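D-alanine--D-alanine ligase (Acinetobacter baumannii ACICU, PDB 5D8D) catalyses the ATP-dependent joining of two D-alanine molecules into D-alanyl-D-alanine, a building block of peptidoglycan, with magnesium or manganese as cofactor. Local coordinates at residues 29-32 with 33-37; 73-76 with 77-80. All blocks are in the same frame, centred on the assembly; numbering follows the deposited sequence.

Contact 1 (29-32 with 33-37); sequences QAVL and DALLR
Q29 and D33 meet on the outer side of helix 21-37, one turn apart. The amide nitrogen NE2 of Q29 lies 2.9 Å from OD2 of D33. The hydrogen bond is weak, because its N-H...O angle is only 122°. The amide and carboxylate planes stand 72° apart. The Q29 chain folds back at its second torsion (chi2 -69°), which brings NE2 round to the acid. Four i to i+4 backbone bonds join the two segments. D33 N reaches Q29 O at 3.0 Å, and L36 N reaches L32 O at 2.9 Å. A34 N bonds to A30 O, less straight than the others, and L35 N bonds to V31 O. Apolar pairs follow the same spacing. V31 and L35 lie side by side and point the same way, with CG1 of V31 3.7 Å from CD1 of L35. CG of L32 approaches CD1 of L36 to 3.9 Å. V31 and L35 both rest on F62 of strand 60-63, while A30 and A34 pack on F292 of helix 292-301. L32 touches A42 and A44 of strand 41-45. R37 forms a salt bridge to D293 of helix 292-301. The chemistry is that of an amphipathic helix: regular backbone bonds carry the turn, V31, L32, A34 and L35 bind it to the fold, L36 lies on the exposed side, and the Q29-D33 pair adds a weak surface link.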
ATOM      1  N   GLN A  29     -14.009   8.050 -21.799  1.00 43.62           N
ATOM      2  CA  GLN A  29     -14.484   8.443 -23.115  1.00 39.39           C
ATOM      3  C   GLN A  29     -13.444   9.258 -23.806  1.00 37.11           C
ATOM      4  O   GLN A  29     -13.147   9.039 -24.990  1.00 37.70           O
ATOM      5  CB  GLN A  29     -15.756   9.282 -23.018  1.00 46.48           C
ATOM      6  CG  GLN A  29     -16.973   8.612 -23.566  1.00 56.83           C
ATOM      7  CD  GLN A  29     -16.894   8.464 -25.050  1.00 54.24           C
ATOM      8  OE1 GLN A  29     -17.094   7.390 -25.579  1.00 52.48           O
ATOM      9  NE2 GLN A  29     -16.549   9.525 -25.721  1.00 62.21           N
ATOM     10  N   ALA A  30     -12.876  10.233 -23.101  1.00 32.38           N
ATOM     11  CA  ALA A  30     -11.891  11.082 -23.799  1.00 33.52           C
ATOM     12  C   ALA A  30     -10.642  10.279 -24.202  1.00 34.10           C
ATOM     13  O   ALA A  30     -10.106  10.442 -25.309  1.00 34.83           O
ATOM     14  CB  ALA A  30     -11.521  12.296 -22.971  1.00 34.57           C
ATOM     15  N   VAL A  31     -10.216   9.365 -23.328  1.00 38.50           N
ATOM     16  CA  VAL A  31      -9.048   8.539 -23.636  1.00 37.39           C
ATOM     17  C   VAL A  31      -9.348   7.559 -24.758  1.00 36.59           C
ATOM     18  O   VAL A  31      -8.513   7.335 -25.638  1.00 33.89           O
ATOM     19  CB  VAL A  31      -8.526   7.813 -22.402  1.00 38.40           C
ATOM     20  CG1 VAL A  31      -7.418   6.830 -22.798  1.00 38.83           C
ATOM     21  CG2 VAL A  31      -8.010   8.832 -21.418  1.00 37.73           C
ATOM     22  N   LEU A  32     -10.537   6.984 -24.734  1.00 36.51           N
ATOM     23  CA  LEU A  32     -10.929   6.059 -25.800  1.00 39.36           C
ATOM     24  C   LEU A  32     -10.905   6.710 -27.167  1.00 36.79           C
ATOM     25  O   LEU A  32     -10.270   6.204 -28.090  1.00 40.51           O
ATOM     26  CB  LEU A  32     -12.315   5.477 -25.517  1.00 41.23           C
ATOM     27  CG  LEU A  32     -12.809   4.372 -26.431  1.00 41.11           C
ATOM     28  CD1 LEU A  32     -11.913   3.152 -26.331  1.00 42.13           C
ATOM     29  CD2 LEU A  32     -14.218   4.008 -26.046  1.00 43.06           C
ATOM     30  N   ASP A  33     -11.576   7.854 -27.289  1.00 40.74           N
ATOM     31  CA  ASP A  33     -11.591   8.602 -28.550  1.00 40.39           C
ATOM     32  C   ASP A  33     -10.201   8.970 -29.040  1.00 37.06           C
ATOM     33  O   ASP A  33      -9.958   9.005 -30.241  1.00 37.13           O
ATOM     34  CB  ASP A  33     -12.440   9.885 -28.459  1.00 44.19           C
ATOM     35  CG  ASP A  33     -13.949   9.619 -28.428  1.00 49.69           C
ATOM     36  OD1 ASP A  33     -14.426   8.643 -29.059  1.00 53.64           O
ATOM     37  OD2 ASP A  33     -14.668  10.430 -27.786  1.00 50.90           O
ATOM     38  N   ALA A  34      -9.310   9.280 -28.125  1.00 34.04           N
ATOM     39  CA  ALA A  34      -7.972   9.694 -28.485  1.00 39.08           C
ATOM     40  C   ALA A  34      -7.145   8.509 -28.984  1.00 40.02           C
ATOM     41  O   ALA A  34      -6.419   8.613 -29.983  1.00 39.75           O
ATOM     42  CB  ALA A  34      -7.282  10.376 -27.288  1.00 39.99           C
ATOM     43  N   LEU A  35      -7.235   7.387 -28.285  1.00 38.46           N
ATOM     44  CA  LEU A  35      -6.497   6.201 -28.701  1.00 38.88           C
ATOM     45  C   LEU A  35      -7.004   5.761 -30.054  1.00 38.47           C
ATOM     46  O   LEU A  35      -6.201   5.571 -30.955  1.00 38.87           O
ATOM     47  CB  LEU A  35      -6.589   5.080 -27.655  1.00 40.72           C
ATOM     48  CG  LEU A  35      -5.922   5.415 -26.314  1.00 41.15           C
ATOM     49  CD1 LEU A  35      -6.184   4.319 -25.287  1.00 39.23           C
ATOM     50  CD2 LEU A  35      -4.421   5.723 -26.457  1.00 42.67           C
ATOM     51  N   LEU A  36      -8.327   5.710 -30.241  1.00 40.81           N
ATOM     52  CA  LEU A  36      -8.918   5.330 -31.557  1.00 37.73           C
ATOM     53  C   LEU A  36      -8.503   6.256 -32.710  1.00 40.90           C
ATOM     54  O   LEU A  36      -8.135   5.787 -33.797  1.00 38.61           O
ATOM     55  CB  LEU A  36     -10.432   5.292 -31.465  1.00 37.71           C
ATOM     56  CG  LEU A  36     -11.014   4.164 -30.613  1.00 36.42           C
ATOM     57  CD1 LEU A  36     -12.467   4.397 -30.271  1.00 34.61           C
ATOM     58  CD2 LEU A  36     -10.888   2.836 -31.356  1.00 36.80           C
ATOM     59  N   ARG A  37      -8.510   7.567 -32.493  1.00 41.37           N
ATOM     60  CA  ARG A  37      -7.985   8.490 -33.532  1.00 41.89           C
ATOM     61  C   ARG A  37      -6.576   8.115 -33.924  1.00 42.29           C
ATOM     62  O   ARG A  37      -6.188   8.317 -35.063  1.00 40.04           O
ATOM     63  CB  ARG A  37      -7.900   9.916 -33.027  1.00 41.08           C
ATOM     64  CG  ARG A  37      -9.174  10.720 -33.108  1.00 43.05           C
ATOM     65  CD  ARG A  37      -8.933  11.962 -32.262  1.00 44.95           C
ATOM     66  NE  ARG A  37     -10.180  12.360 -31.661  1.00 50.88           N
ATOM     67  CZ  ARG A  37     -10.338  12.830 -30.443  1.00 44.80           C
ATOM     68  NH1 ARG A  37      -9.291  13.011 -29.626  1.00 39.88           N
ATOM     69  NH2 ARG A  37     -11.579  13.165 -30.059  1.00 55.29           N
TER

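Contact 2 (73-76 with 77-80); sequences GQIQ and GVLE
I75 meets both V78 and L79 across the first turns of helix 74-81. Its CD1 is 4.3 Å from CG2 of V78, and its CG1 is 4.4 Å from CD1 of L79, so both apolar contacts are loose. L79 also leans on the backbone: its CG sits 3.3 Å from O of I75. The turn itself is held by i to i+4 bonds. G73 is the N-cap residue, and its O accepts G77 N at 2.8 Å. E80 N reaches Q76 O at 2.9 Å in a straighter bond (167°). At G77 the carbonyl oxygens of G73 and Q74 both lie close to where a side chain would begin. Further out, D72 OD1 accepts a hydrogen bond from Q74 N at the start of the helix, Q76 bends at its second torsion (chi2 70°) with its NE2 bonded to G70 O, and E80 OE2 is hydrogen-bonded to Y86 OH. At the subunit interface, Q74 packs on E80 of the second subunit and E80 on its Q74, with I75 on W81 and V78 on G77 of that subunit. Within the chain, I75 and L79 pack against I63 of strand 60-63, and Q76 and E80 touch V91 of helix 91-97.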
ATOM      1  N   GLY A  73      -4.885   0.320  -5.563  1.00 41.33           N
ATOM      2  CA  GLY A  73      -4.157  -0.963  -5.701  1.00 39.91           C
ATOM      3  C   GLY A  73      -5.035  -2.169  -6.059  1.00 37.75           C
ATOM      4  O   GLY A  73      -4.528  -3.209  -6.438  1.00 34.27           O
ATOM      5  N   GLN A  74      -6.351  -2.010  -6.008  1.00 33.97           N
ATOM      6  CA  GLN A  74      -7.229  -3.093  -6.287  1.00 35.70           C
ATOM      7  C   GLN A  74      -7.240  -3.530  -7.754  1.00 37.44           C
ATOM      8  O   GLN A  74      -7.060  -4.697  -8.058  1.00 39.94           O
ATOM      9  CB  GLN A  74      -8.638  -2.703  -5.917  1.00 39.73           C
ATOM     10  CG  GLN A  74      -8.829  -2.443  -4.439  1.00 39.31           C
ATOM     11  CD  GLN A  74     -10.266  -2.412  -4.028  1.00 38.78           C
ATOM     12  OE1 GLN A  74     -10.548  -2.076  -2.902  1.00 51.03           O
ATOM     13  NE2 GLN A  74     -11.172  -2.834  -4.891  1.00 37.18           N
ATOM     14  N   ILE A  75      -7.487  -2.608  -8.667  1.00 37.17           N
ATOM     15  CA  ILE A  75      -7.533  -2.985 -10.066  1.00 38.40           C
ATOM     16  C   ILE A  75      -6.121  -3.360 -10.519  1.00 36.70           C
ATOM     17  O   ILE A  75      -5.981  -4.219 -11.380  1.00 35.48           O
ATOM     18  CB  ILE A  75      -8.177  -1.900 -10.973  1.00 39.07           C
ATOM     19  CG1 ILE A  75      -8.499  -2.427 -12.394  1.00 39.22           C
ATOM     20  CG2 ILE A  75      -7.249  -0.690 -11.116  1.00 40.94           C
ATOM     21  CD1 ILE A  75      -9.563  -3.495 -12.483  1.00 39.68           C
ATOM     22  N   GLN A  76      -5.090  -2.725  -9.950  1.00 39.35           N
ATOM     23  CA  GLN A  76      -3.681  -3.064 -10.275  1.00 37.49           C
ATOM     24  C   GLN A  76      -3.355  -4.485  -9.760  1.00 38.05           C
ATOM     25  O   GLN A  76      -2.620  -5.237 -10.384  1.00 35.99           O
ATOM     26  CB  GLN A  76      -2.730  -2.084  -9.617  1.00 39.53           C
ATOM     27  CG  GLN A  76      -2.757  -0.628 -10.106  1.00 36.69           C
ATOM     28  CD  GLN A  76      -4.005   0.137  -9.730  1.00 31.21           C
ATOM     29  OE1 GLN A  76      -4.779  -0.296  -8.911  1.00 34.04           O
ATOM     30  NE2 GLN A  76      -4.214   1.264 -10.348  1.00 30.99           N
ATOM     31  N   GLY A  77      -3.937  -4.844  -8.612  1.00 37.42           N
ATOM     32  CA  GLY A  77      -3.882  -6.208  -8.086  1.00 37.01           C
ATOM     33  C   GLY A  77      -4.349  -7.230  -9.103  1.00 39.48           C
ATOM     34  O   GLY A  77      -3.614  -8.207  -9.416  1.00 36.47           O
ATOM     35  N   VAL A  78      -5.545  -7.000  -9.661  1.00 37.00           N
ATOM     36  CA  VAL A  78      -6.079  -7.967 -10.651  1.00 40.72           C
ATOM     37  C   VAL A  78      -5.215  -8.025 -11.898  1.00 37.31           C
ATOM     38  O   VAL A  78      -4.981  -9.101 -12.459  1.00 38.75           O
ATOM     39  CB  VAL A  78      -7.626  -7.913 -10.987  1.00 40.99           C
ATOM     40  CG1 VAL A  78      -8.473  -7.191  -9.935  1.00 36.27           C
ATOM     41  CG2 VAL A  78      -7.913  -7.432 -12.380  1.00 47.86           C
ATOM     42  N   LEU A  79      -4.715  -6.881 -12.307  1.00 35.77           N
ATOM     43  CA  LEU A  79      -3.929  -6.833 -13.503  1.00 37.86           C
ATOM     44  C   LEU A  79      -2.611  -7.569 -13.317  1.00 38.61           C
ATOM     45  O   LEU A  79      -2.188  -8.274 -14.225  1.00 44.50           O
ATOM     46  CB  LEU A  79      -3.706  -5.390 -13.949  1.00 37.59           C
ATOM     47  CG  LEU A  79      -4.962  -4.718 -14.470  1.00 38.95           C
ATOM     48  CD1 LEU A  79      -4.694  -3.252 -14.488  1.00 39.47           C
ATOM     49  CD2 LEU A  79      -5.338  -5.184 -15.878  1.00 43.19           C
ATOM     50  N   GLU A  80      -1.967  -7.404 -12.162  1.00 40.27           N
ATOM     51  CA  GLU A  80      -0.764  -8.185 -11.823  1.00 39.44           C
ATOM     52  C   GLU A  80      -1.071  -9.700 -11.843  1.00 38.42           C
ATOM     53  O   GLU A  80      -0.356 -10.459 -12.498  1.00 37.43           O
ATOM     54  CB  GLU A  80      -0.216  -7.788 -10.448  1.00 39.38           C
ATOM     55  CG  GLU A  80       0.378  -6.382 -10.333  1.00 43.35           C
ATOM     56  CD  GLU A  80       1.639  -6.194 -11.144  1.00 47.21           C
ATOM     57  OE1 GLU A  80       2.211  -7.206 -11.596  1.00 46.46           O
ATOM     58  OE2 GLU A  80       2.046  -5.022 -11.344  1.00 51.73           O
TER

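In the fold
Contacts 1 and 2 are separate single-helix turns that follow one another along the chain. Their centres are 23 Å apart and their nearest atoms about 13 Å, so they do not touch. Strand 60-63 relates them: V31 and L35 of contact 1 reach F62, while I75 and L79 of contact 2 reach I63. Helix 21-37 is the crossover between parallel strands 9-13 and 41-45. Contact 1 lies away from the predicted sites. Contact 2 is nearer: the side chain of Q76 is about 10 Å from that of N270, a predicted magnesium ligand. Contact 2 also faces the second subunit, which contact 1 does not touch.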